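Local structure of phosphatidylinositol transfer protein SFH5 (6W32) at residues M11-N15 and D68-Y72; E108-L114 and K153-Y157; T134-Y138 and R158-M162. The protein binds and transfers phosphatidylinositol without detectable phosphatidylcholine transfer, regulates plasma-membrane phosphatidylinositol 4,5-bisphosphate, and binds heme b. All blocks are in the same frame, centred on the assembly; numbering follows the deposited sequence.

Interaction 1: M11-N15 and D68-Y72; sequences MKFDN and DRLTY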
loop_
_atom_site.group_PDB
_atom_site.type_symbol
_atom_site.label_atom_id
_atom_site.label_comp_id
_atom_site.label_asym_id
_atom_site.label_seq_id
_atom_site.Cartn_x
_atom_site.Cartn_y
_atom_site.Cartn_z
ATOM N N MET A 11 9.597 17.574 -9.408
ATOM C CA MET A 11 8.327 17.113 -9.968
ATOM C C MET A 11 8.079 17.802 -11.305
ATOM O O MET A 11 8.303 19.021 -11.452
ATOM C CB MET A 11 7.153 17.355 -8.986
ATOM C CG MET A 11 6.874 18.826 -8.566
ATOM S SD MET A 11 5.591 19.099 -7.248
ATOM C CE MET A 11 6.385 18.390 -5.819
ATOM N N LYS A 12 7.591 17.012 -12.265
ATOM C CA LYS A 12 7.619 17.352 -13.682
ATOM C C LYS A 12 6.206 17.549 -14.207
ATOM O O LYS A 12 5.371 16.647 -14.077
ATOM C CB LYS A 12 8.334 16.242 -14.484
ATOM C CG LYS A 12 8.307 16.393 -16.008
ATOM C CD LYS A 12 7.747 15.143 -16.687
ATOM C CE LYS A 12 6.227 14.954 -16.479
ATOM N NZ LYS A 12 5.524 13.936 -17.363
ATOM N N PHE A 13 5.949 18.710 -14.820
ATOM C CA PHE A 13 4.678 18.981 -15.482
ATOM C C PHE A 13 4.862 18.957 -16.998
ATOM O O PHE A 13 5.803 19.554 -17.528
ATOM C CB PHE A 13 4.096 20.343 -15.053
ATOM C CG PHE A 13 4.051 20.550 -13.576
ATOM C CD1 PHE A 13 2.997 20.050 -12.824
ATOM C CD2 PHE A 13 5.056 21.250 -12.923
ATOM C CE1 PHE A 13 2.968 20.246 -11.455
ATOM C CE2 PHE A 13 5.022 21.451 -11.551
ATOM C CZ PHE A 13 3.996 20.949 -10.826
ATOM N N ASP A 14 3.933 18.309 -17.703
ATOM C CA ASP A 14 4.006 18.292 -19.163
ATOM C C ASP A 14 3.743 19.661 -19.790
ATOM O O ASP A 14 4.266 19.960 -20.868
ATOM C CB ASP A 14 3.026 17.271 -19.732
ATOM C CG ASP A 14 3.672 15.909 -19.963
ATOM O OD1 ASP A 14 4.552 15.522 -19.152
ATOM O OD2 ASP A 14 3.316 15.235 -20.965
ATOM N N ASN A 15 2.927 20.495 -19.165
ATOM C CA ASN A 15 2.576 21.789 -19.733
ATOM C C ASN A 15 2.095 22.638 -18.573
ATOM O O ASN A 15 1.628 22.090 -17.575
ATOM C CB ASN A 15 1.485 21.635 -20.785
ATOM C CG ASN A 15 0.314 20.870 -20.243
ATOM O OD1 ASN A 15 -0.229 21.241 -19.231
ATOM N ND2 ASN A 15 -0.071 19.803 -20.890
ATOM N N ASP A 68 3.667 18.524 -0.499
ATOM C CA ASP A 68 3.602 18.830 -1.926
ATOM C C ASP A 68 3.809 17.589 -2.802
ATOM O O ASP A 68 3.101 17.412 -3.803
ATOM C CB ASP A 68 4.607 19.929 -2.258
ATOM C CG ASP A 68 4.140 21.299 -1.748
ATOM O OD1 ASP A 68 4.879 22.291 -1.982
ATOM O OD2 ASP A 68 3.040 21.376 -1.122
ATOM N N ARG A 69 4.749 16.705 -2.448
ATOM C CA ARG A 69 4.906 15.511 -3.267
ATOM C C ARG A 69 3.657 14.651 -3.217
ATOM O O ARG A 69 3.296 14.010 -4.209
ATOM C CB ARG A 69 6.122 14.690 -2.850
ATOM C CG ARG A 69 7.373 15.474 -2.593
ATOM C CD ARG A 69 7.997 16.057 -3.833
ATOM N NE ARG A 69 8.752 15.066 -4.594
ATOM C CZ ARG A 69 8.509 14.762 -5.874
ATOM N NH1 ARG A 69 9.250 13.837 -6.510
ATOM N NH2 ARG A 69 7.513 15.385 -6.517
ATOM N N LEU A 70 2.979 14.611 -2.076
ATOM C CA LEU A 70 1.794 13.769 -2.012
ATOM C C LEU A 70 0.649 14.343 -2.844
ATOM O O LEU A 70 -0.086 13.586 -3.495
ATOM C CB LEU A 70 1.383 13.531 -0.565
ATOM C CG LEU A 70 2.348 12.649 0.234
ATOM C CD1 LEU A 70 1.914 12.638 1.652
ATOM C CD2 LEU A 70 2.359 11.242 -0.286
ATOM N N THR A 71 0.475 15.671 -2.881
ATOM C CA THR A 71 -0.604 16.131 -3.749
ATOM C C THR A 71 -0.214 16.005 -5.225
ATOM O O THR A 71 -1.091 15.740 -6.059
ATOM C CB THR A 71 -1.071 17.550 -3.379
ATOM O OG1 THR A 71 -0.305 18.534 -4.057
ATOM C CG2 THR A 71 -0.924 17.807 -1.933
ATOM N N TYR A 72 1.082 16.139 -5.564
ATOM C CA TYR A 72 1.549 15.775 -6.912
ATOM C C TYR A 72 1.143 14.349 -7.267
ATOM O O TYR A 72 0.514 14.087 -8.304
ATOM C CB TYR A 72 3.074 15.898 -7.019
ATOM C CG TYR A 72 3.579 15.616 -8.433
ATOM C CD1 TYR A 72 3.650 16.645 -9.387
ATOM C CD2 TYR A 72 3.952 14.333 -8.828
ATOM C CE1 TYR A 72 4.071 16.409 -10.663
ATOM C CE2 TYR A 72 4.364 14.093 -10.115
ATOM C CZ TYR A 72 4.428 15.136 -11.028
ATOM O OH TYR A 72 4.857 14.906 -12.325
#

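Interaction 2: E108-L114 and K153-Y157; sequences EVHNTEL and KFVRY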
loop_
_atom_site.group_PDB
_atom_site.type_symbol
_atom_site.label_atom_id
_atom_site.label_comp_id
_atom_site.label_asym_id
_atom_site.label_seq_id
_atom_site.Cartn_x
_atom_site.Cartn_y
_atom_site.Cartn_z
ATOM N N GLU A 108 -4.805 -2.528 16.326
ATOM C CA GLU A 108 -5.772 -3.620 16.382
ATOM C C GLU A 108 -5.058 -4.966 16.475
ATOM O O GLU A 108 -3.892 -5.103 16.120
ATOM C CB GLU A 108 -6.704 -3.572 15.163
ATOM C CG GLU A 108 -7.366 -2.189 14.985
ATOM C CD GLU A 108 -8.273 -2.077 13.748
ATOM O OE1 GLU A 108 -8.853 -3.112 13.304
ATOM O OE2 GLU A 108 -8.447 -0.936 13.247
ATOM N N VAL A 109 -5.749 -5.954 16.994
ATOM C CA VAL A 109 -5.185 -7.291 17.081
ATOM C C VAL A 109 -5.704 -8.087 15.905
ATOM O O VAL A 109 -6.857 -7.928 15.495
ATOM C CB VAL A 109 -5.513 -7.971 18.425
ATOM C CG1 VAL A 109 -5.018 -7.107 19.568
ATOM C CG2 VAL A 109 -7.005 -8.223 18.569
ATOM N N HIS A 110 -4.843 -8.914 15.325
ATOM C CA HIS A 110 -5.224 -9.668 14.139
ATOM C C HIS A 110 -4.966 -11.137 14.366
ATOM O O HIS A 110 -3.979 -11.497 15.011
ATOM C CB HIS A 110 -4.462 -9.195 12.895
ATOM C CG HIS A 110 -4.702 -7.763 12.574
ATOM N ND1 HIS A 110 -5.922 -7.300 12.130
ATOM C CD2 HIS A 110 -3.897 -6.678 12.688
ATOM C CE1 HIS A 110 -5.850 -5.989 11.966
ATOM N NE2 HIS A 110 -4.630 -5.588 12.294
ATOM N N ASN A 111 -5.852 -11.970 13.818
ATOM C CA ASN A 111 -5.701 -13.414 13.898
ATOM C C ASN A 111 -4.242 -13.812 13.695
ATOM O O ASN A 111 -3.544 -13.264 12.838
ATOM C CB ASN A 111 -6.609 -14.079 12.861
ATOM C CG ASN A 111 -6.582 -15.600 12.939
ATOM O OD1 ASN A 111 -5.532 -16.212 12.763
ATOM N ND2 ASN A 111 -7.740 -16.215 13.210
ATOM N N THR A 112 -3.768 -14.727 14.544
ATOM C CA THR A 112 -2.334 -14.981 14.633
ATOM C C THR A 112 -1.794 -15.667 13.378
ATOM O O THR A 112 -0.728 -15.285 12.864
ATOM C CB THR A 112 -2.044 -15.795 15.895
ATOM O OG1 THR A 112 -2.977 -16.884 15.988
ATOM C CG2 THR A 112 -2.183 -14.910 17.136
ATOM N N GLU A 113 -2.527 -16.647 12.838
ATOM C CA GLU A 113 -2.026 -17.284 11.623
ATOM C C GLU A 113 -1.949 -16.307 10.452
ATOM O O GLU A 113 -1.286 -16.616 9.455
ATOM C CB GLU A 113 -2.861 -18.529 11.248
ATOM C CG GLU A 113 -4.376 -18.335 11.119
ATOM C CD GLU A 113 -5.217 -19.515 11.690
ATOM O OE1 GLU A 113 -4.688 -20.648 11.739
ATOM O OE2 GLU A 113 -6.399 -19.314 12.086
ATOM N N LEU A 114 -2.567 -15.128 10.567
ATOM C CA LEU A 114 -2.474 -14.112 9.525
ATOM C C LEU A 114 -1.162 -13.342 9.618
ATOM O O LEU A 114 -0.464 -13.177 8.606
ATOM C CB LEU A 114 -3.673 -13.166 9.609
ATOM C CG LEU A 114 -4.848 -13.630 8.744
ATOM C CD1 LEU A 114 -5.881 -12.577 8.647
ATOM C CD2 LEU A 114 -4.348 -13.991 7.347
ATOM N N LYS A 153 -12.568 -8.729 8.892
ATOM C CA LYS A 153 -11.377 -8.725 9.730
ATOM C C LYS A 153 -10.122 -9.004 8.916
ATOM O O LYS A 153 -9.058 -8.452 9.216
ATOM C CB LYS A 153 -11.512 -9.678 10.920
ATOM C CG LYS A 153 -11.690 -8.862 12.250
ATOM C CD LYS A 153 -10.469 -7.908 12.594
ATOM C CE LYS A 153 -10.859 -6.700 13.535
ATOM N NZ LYS A 153 -9.712 -6.024 14.274
ATOM N N PHE A 154 -10.224 -9.809 7.861
ATOM C CA PHE A 154 -9.096 -9.940 6.940
ATOM C C PHE A 154 -8.697 -8.582 6.373
ATOM O O PHE A 154 -7.564 -8.128 6.562
ATOM C CB PHE A 154 -9.439 -10.900 5.808
ATOM C CG PHE A 154 -8.281 -11.229 4.933
ATOM C CD1 PHE A 154 -7.537 -12.374 5.151
ATOM C CD2 PHE A 154 -7.939 -10.408 3.871
ATOM C CE1 PHE A 154 -6.463 -12.691 4.328
ATOM C CE2 PHE A 154 -6.875 -10.707 3.057
ATOM C CZ PHE A 154 -6.131 -11.849 3.294
ATOM N N VAL A 155 -9.632 -7.911 5.682
ATOM C CA VAL A 155 -9.334 -6.618 5.076
ATOM C C VAL A 155 -8.701 -5.682 6.082
ATOM O O VAL A 155 -7.866 -4.847 5.737
ATOM C CB VAL A 155 -10.595 -5.996 4.469
ATOM C CG1 VAL A 155 -10.296 -4.598 3.992
ATOM C CG2 VAL A 155 -11.082 -6.819 3.326
ATOM N N ARG A 156 -9.084 -5.788 7.344
ATOM C CA ARG A 156 -8.448 -4.908 8.315
ATOM C C ARG A 156 -7.018 -5.356 8.584
ATOM O O ARG A 156 -6.115 -4.518 8.703
ATOM C CB ARG A 156 -9.267 -4.846 9.588
ATOM C CG ARG A 156 -10.529 -4.051 9.476
ATOM C CD ARG A 156 -10.940 -3.525 10.888
ATOM N NE ARG A 156 -10.368 -2.220 11.213
ATOM C CZ ARG A 156 -10.912 -1.087 10.789
ATOM N NH1 ARG A 156 -10.356 0.087 11.089
ATOM N NH2 ARG A 156 -12.027 -1.149 10.044
ATOM N N TYR A 157 -6.782 -6.670 8.622
ATOM C CA TYR A 157 -5.418 -7.178 8.733
ATOM C C TYR A 157 -4.534 -6.609 7.627
ATOM O O TYR A 157 -3.505 -5.978 7.907
ATOM C CB TYR A 157 -5.411 -8.706 8.672
ATOM C CG TYR A 157 -4.064 -9.208 8.308
ATOM C CD1 TYR A 157 -3.006 -9.094 9.196
ATOM C CD2 TYR A 157 -3.816 -9.736 7.053
ATOM C CE1 TYR A 157 -1.738 -9.527 8.851
ATOM C CE2 TYR A 157 -2.544 -10.163 6.689
ATOM C CZ TYR A 157 -1.519 -10.054 7.593
ATOM O OH TYR A 157 -0.275 -10.484 7.233
#

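Interaction 3: T134-Y138 and R158-M162; sequences TWNLY and RIGLM. With HEM (protoporphyrin IX containing Fe), chain D.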
loop_
_atom_site.group_PDB
_atom_site.type_symbol
_atom_site.label_atom_id
_atom_site.label_comp_id
_atom_site.label_asym_id
_atom_site.label_seq_id
_atom_site.Cartn_x
_atom_site.Cartn_y
_atom_site.Cartn_z
ATOM N N THR A 134 6.452 -5.505 0.536
ATOM C CA THR A 134 5.663 -6.345 1.444
ATOM C C THR A 134 5.378 -7.680 0.781
ATOM O O THR A 134 5.336 -7.790 -0.448
ATOM C CB THR A 134 4.320 -5.736 1.906
ATOM O OG1 THR A 134 3.349 -5.821 0.856
ATOM C CG2 THR A 134 4.464 -4.326 2.330
ATOM N N TRP A 135 5.159 -8.692 1.605
ATOM C CA TRP A 135 5.066 -10.048 1.109
ATOM C C TRP A 135 3.870 -10.726 1.755
ATOM O O TRP A 135 3.753 -10.738 2.980
ATOM C CB TRP A 135 6.330 -10.847 1.439
ATOM C CG TRP A 135 7.686 -10.287 1.061
ATOM C CD1 TRP A 135 8.292 -9.137 1.522
ATOM C CD2 TRP A 135 8.633 -10.923 0.202
ATOM N NE1 TRP A 135 9.565 -9.026 0.974
ATOM C CE2 TRP A 135 9.786 -10.107 0.160
ATOM C CE3 TRP A 135 8.611 -12.104 -0.537
ATOM C CZ2 TRP A 135 10.899 -10.439 -0.598
ATOM C CZ3 TRP A 135 9.703 -12.437 -1.281
ATOM C CH2 TRP A 135 10.846 -11.603 -1.317
ATOM N N ASN A 136 3.016 -11.335 0.949
ATOM C CA ASN A 136 1.915 -12.128 1.466
ATOM C C ASN A 136 2.169 -13.589 1.136
ATOM O O ASN A 136 2.321 -13.947 -0.033
ATOM C CB ASN A 136 0.582 -11.662 0.891
ATOM C CG ASN A 136 0.290 -10.228 1.228
ATOM O OD1 ASN A 136 0.499 -9.328 0.402
ATOM N ND2 ASN A 136 -0.161 -9.994 2.452
ATOM N N LEU A 137 2.255 -14.424 2.164
ATOM C CA LEU A 137 2.527 -15.837 1.944
ATOM C C LEU A 137 1.210 -16.585 1.830
ATOM O O LEU A 137 0.939 -17.545 2.550
ATOM C CB LEU A 137 3.410 -16.392 3.054
ATOM C CG LEU A 137 4.661 -15.542 3.188
ATOM C CD1 LEU A 137 5.519 -16.011 4.310
ATOM C CD2 LEU A 137 5.412 -15.570 1.878
ATOM N N TYR A 138 0.397 -16.110 0.889
ATOM C CA TYR A 138 -0.975 -16.591 0.791
ATOM C C TYR A 138 -1.052 -18.089 0.497
ATOM O O TYR A 138 -1.989 -18.757 0.939
ATOM C CB TYR A 138 -1.725 -15.794 -0.269
ATOM C CG TYR A 138 -2.142 -14.406 0.178
ATOM C CD1 TYR A 138 -2.360 -14.103 1.518
ATOM C CD2 TYR A 138 -2.331 -13.393 -0.749
ATOM C CE1 TYR A 138 -2.747 -12.812 1.902
ATOM C CE2 TYR A 138 -2.730 -12.115 -0.360
ATOM C CZ TYR A 138 -2.934 -11.838 0.947
ATOM O OH TYR A 138 -3.310 -10.567 1.268
ATOM N N ARG A 158 -4.949 -6.804 6.352
ATOM C CA ARG A 158 -4.130 -6.472 5.183
ATOM C C ARG A 158 -3.916 -4.970 5.022
ATOM O O ARG A 158 -2.801 -4.529 4.718
ATOM C CB ARG A 158 -4.765 -7.022 3.915
ATOM C CG ARG A 158 -3.948 -6.670 2.670
ATOM C CD ARG A 158 -2.875 -7.722 2.266
ATOM N NE ARG A 158 -2.198 -7.275 1.051
ATOM C CZ ARG A 158 -1.174 -6.430 1.072
ATOM N NH1 ARG A 158 -0.726 -6.011 2.244
ATOM N NH2 ARG A 158 -0.604 -6.000 -0.047
ATOM N N ILE A 159 -4.966 -4.163 5.158
ATOM C CA ILE A 159 -4.704 -2.728 5.193
ATOM C C ILE A 159 -3.660 -2.416 6.250
ATOM O O ILE A 159 -2.902 -1.453 6.123
ATOM C CB ILE A 159 -5.999 -1.929 5.443
ATOM C CG1 ILE A 159 -7.098 -2.373 4.481
ATOM C CG2 ILE A 159 -5.733 -0.471 5.227
ATOM C CD1 ILE A 159 -6.713 -2.326 3.005
ATOM N N GLY A 160 -3.610 -3.207 7.320
ATOM C CA GLY A 160 -2.600 -2.973 8.330
ATOM C C GLY A 160 -1.208 -3.187 7.774
ATOM O O GLY A 160 -0.285 -2.415 8.055
ATOM N N LEU A 161 -1.039 -4.225 6.955
ATOM C CA LEU A 161 0.260 -4.426 6.334
ATOM C C LEU A 161 0.538 -3.331 5.303
ATOM O O LEU A 161 1.649 -2.796 5.247
ATOM C CB LEU A 161 0.325 -5.826 5.733
ATOM C CG LEU A 161 1.657 -6.387 5.226
ATOM C CD1 LEU A 161 2.671 -6.353 6.319
ATOM C CD2 LEU A 161 1.487 -7.813 4.682
ATOM N N MET A 162 -0.467 -2.940 4.523
ATOM C CA MET A 162 -0.271 -1.846 3.586
ATOM C C MET A 162 0.271 -0.605 4.267
ATOM O O MET A 162 1.258 -0.018 3.818
ATOM C CB MET A 162 -1.567 -1.510 2.872
ATOM C CG MET A 162 -1.389 -0.382 1.852
ATOM S SD MET A 162 -0.255 -0.760 0.467
ATOM C CE MET A 162 -0.352 0.757 -0.483
HETATM C CHA HEM D . -4.962 -10.115 -5.466
HETATM C CHB HEM D . -5.572 -13.604 -2.232
HETATM C CHC HEM D . -4.562 -16.886 -5.635
HETATM C CHD HEM D . -3.458 -13.326 -8.773
HETATM C C1A HEM D . -5.204 -10.794 -4.301
HETATM C C2A HEM D . -5.619 -10.151 -3.089
HETATM C C3A HEM D . -5.832 -11.112 -2.167
HETATM C C4A HEM D . -5.517 -12.377 -2.811
HETATM C CMA HEM D . -6.278 -11.020 -0.687
HETATM C CAA HEM D . -5.825 -8.628 -3.080
HETATM C CBA HEM D . -4.811 -7.767 -2.364
HETATM C CGA HEM D . -3.591 -8.426 -1.842
HETATM O O1A HEM D . -3.812 -9.135 -0.810
HETATM O O2A HEM D . -2.593 -7.634 -1.897
HETATM C C1B HEM D . -5.412 -14.794 -2.878
HETATM C C2B HEM D . -5.614 -16.085 -2.282
HETATM C C3B HEM D . -5.340 -17.005 -3.209
HETATM C C4B HEM D . -4.952 -16.317 -4.440
HETATM C CMB HEM D . -6.056 -16.284 -0.817
HETATM C CAB HEM D . -5.391 -18.536 -3.024
HETATM C CBB HEM D . -6.063 -19.317 -3.850
HETATM C C1C HEM D . -4.154 -16.254 -6.795
HETATM C C2C HEM D . -3.723 -16.854 -8.078
HETATM C C3C HEM D . -3.424 -15.855 -8.939
HETATM C C4C HEM D . -3.642 -14.593 -8.247
HETATM C CMC HEM D . -3.616 -18.370 -8.391
HETATM C CAC HEM D . -2.910 -16.004 -10.398
HETATM C CBC HEM D . -1.907 -15.233 -10.880
HETATM C C1D HEM D . -3.805 -12.129 -8.210
HETATM C C2D HEM D . -3.778 -10.834 -8.848
HETATM C C3D HEM D . -4.284 -9.854 -7.786
HETATM C C4D HEM D . -4.543 -10.652 -6.638
HETATM C CMD HEM D . -3.345 -10.468 -10.270
HETATM C CAD HEM D . -4.452 -8.330 -7.816
HETATM C CBD HEM D . -3.338 -7.749 -6.938
HETATM C CGD HEM D . -3.395 -6.245 -7.034
HETATM O O1D HEM D . -2.651 -5.561 -6.256
HETATM O O2D HEM D . -4.367 -5.743 -7.696
HETATM N NA HEM D . -5.164 -12.146 -4.113
HETATM N NB HEM D . -5.014 -14.968 -4.188
HETATM N NC HEM D . -4.089 -14.919 -6.982
HETATM N ND HEM D . -4.286 -11.977 -6.896
HETATM FE FE HEM D . -4.533 -13.503 -5.513
#

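Interaction 1: M11-N15 and D68-Y72
Met-11 and Tyr-72 make a Met-aromatic contact through which the irregular N-terminal segment 11-15 lies against helix 64-77 at the protein surface. The CB of Met-11 sits over one face of the phenol ring, a CH-pi contact 3.8 Å from the Tyr-72 centroid, and also touches NH2 of Arg-69. CG lies between the backbone N and the carbonyl carbon (chi1 60°), and the chain runs past the tyrosine. SD then comes to the ring obliquely, 3.8 Å from Tyr-72 CD1. A bend at the last torsion turns CE to the arginine, 3.5 Å from Arg-69 CD, whose own chain is folded at two successive torsions and runs the opposite way alongside the methionine.

The next two residues meet the rest of the tyrosine. Phe-13 receives the tyrosine edge on its ring face in an offset edge-to-face pair, with centroids 5.9 Å apart and planes at 69°. Phe-80 packs on both aromatic side chains, and Phe-22 of helix 16-36 on Met-11. Nearby, Asp-68 forms a salt bridge with Lys-26 of that same helix. Lys-12 NZ reaches forward to Asp-14 OD1 in a salt bridge within the segment. The hydrogen bond between the two segments goes from Tyr-72 OH to Lys-12 O, 2.5 Å, with the hydroxyl tilted 24° from the carbonyl plane.

Interaction 2: E108-L114 and K153-Y157
Glu-108 OE1 takes two charged donors from one helical turn, Arg-156 NE at 2.7 Å and Lys-153 NZ at 3.2 Å. The arginine arrives on the syn side of this oxygen and the lysine on the anti side, so the two do not compete for one lone pair. Arg-156 grips the carboxylate side-on, adding a bond from NH1 to Glu-108 OE2 of 3.1 Å; the two flat groups are nearly coplanar, their planes 20° apart. The three charged residues form a salt-bridge network, and a hydrogen bond between Ser-103 OG and OE2 helps fix the rotation of the carboxylate.

Beyond this polar end, His-110 lies on the helix backbone. Its ring face covers CA of Tyr-157, a CH-pi contact 3.7 Å from CA to the imidazole centroid, and also takes the tyrosine edge, the two planes standing at 74°. A hydrogen bond from His-110 NE2 to Cys-104 O holds the imidazole in place. With CG anti to the backbone N (chi1 160°), the Tyr-157 ring extends under Leu-114, whose CB stands over the ring centre, 4.0 Å from its centroid. Leu-114 CD1 continues to Phe-154 CD1 at 3.9 Å.

Within the CRAL-TRIO domain, segment 108-114 leads from helix 101-106 into helix 112-115, with Asn-111 at its N-cap, its OD1 taking a weak bond from Glu-113 N. It runs along one side of helix 151-166, while Val-155 packs on helix 195-211 and Phe-154 touches the heme.

Interaction 3: T134-Y138 and R158-M162
In the heme pocket of this CRAL-TRIO protein, Tyr-138 and Arg-158 come together on one propionate of the porphyrin, and both are experimentally established heme-binding residues. Tyr-138 OH donates to propionate oxygen O1A over 2.6 Å, with O1A lying in the plane of the phenol ring at its edge. Arg-158 serves mainly the other oxygen: NE bonds to O2A at 3.0 Å, with an N-H...O angle of 153°, and NH2 reaches the same oxygen at 3.2 Å, while a weak bond links NE to O1A. The propionate carbon lies in the guanidinium plane, at its edge. Several donors thus hold the carboxylate, and its negative charge is probably balanced in part by the arginine.

The two side chains cross at about a right angle, with Tyr-138 OH against Arg-158 CD, and their flat groups are turned 66° apart, without a hydrogen bond between them. Asn-136 supplies the second shell. Its OD1 stands over one face of the guanidinium, 3.4 Å from Arg-158 CZ, leaving the edge for the heme, and its CB covers the centre of the Tyr-138 ring within its own segment. The amide ND2 lies against Leu-161 CD2 at 3.5 Å. Arg-158 gets across to the propionate because CG is anti to the backbone N and the chain then bends at the next torsion. His-183 packs edge-to-face with Tyr-138, which also touches Tyr-185, the proximal ligand of the iron.

Strand 132-136 runs between strands 118-122 and 179-184, parallel to the latter, and helix 151-166 is the connection of this beta-alpha-beta crossover. The strand and helix segments run nearly antiparallel at 157°, their axes 10.0 Å apart, and Val-204 and Phe-208 of helix 195-211 pack on Arg-158.

Interactions 2 and 3 occupy successive turns of helix 151-166, with centres about 10 Å apart, and they touch where Phe-154 CZ packs 3.7 Å from Tyr-138 OH. Phe-154, itself a residue of the heme pocket, joins interaction 2 to the site, to which interaction 3 contributes direct hydrogen bonds; Lys-219 adds a further hydrogen bond to the heme. Interaction 1 belongs to the helical N-terminal part and lies away from the annotated heme sites: its centre is about 36 Å from that of interaction 2, on the other side of the chain's centre, and its nearest atoms stay about 11 Å from interaction 3.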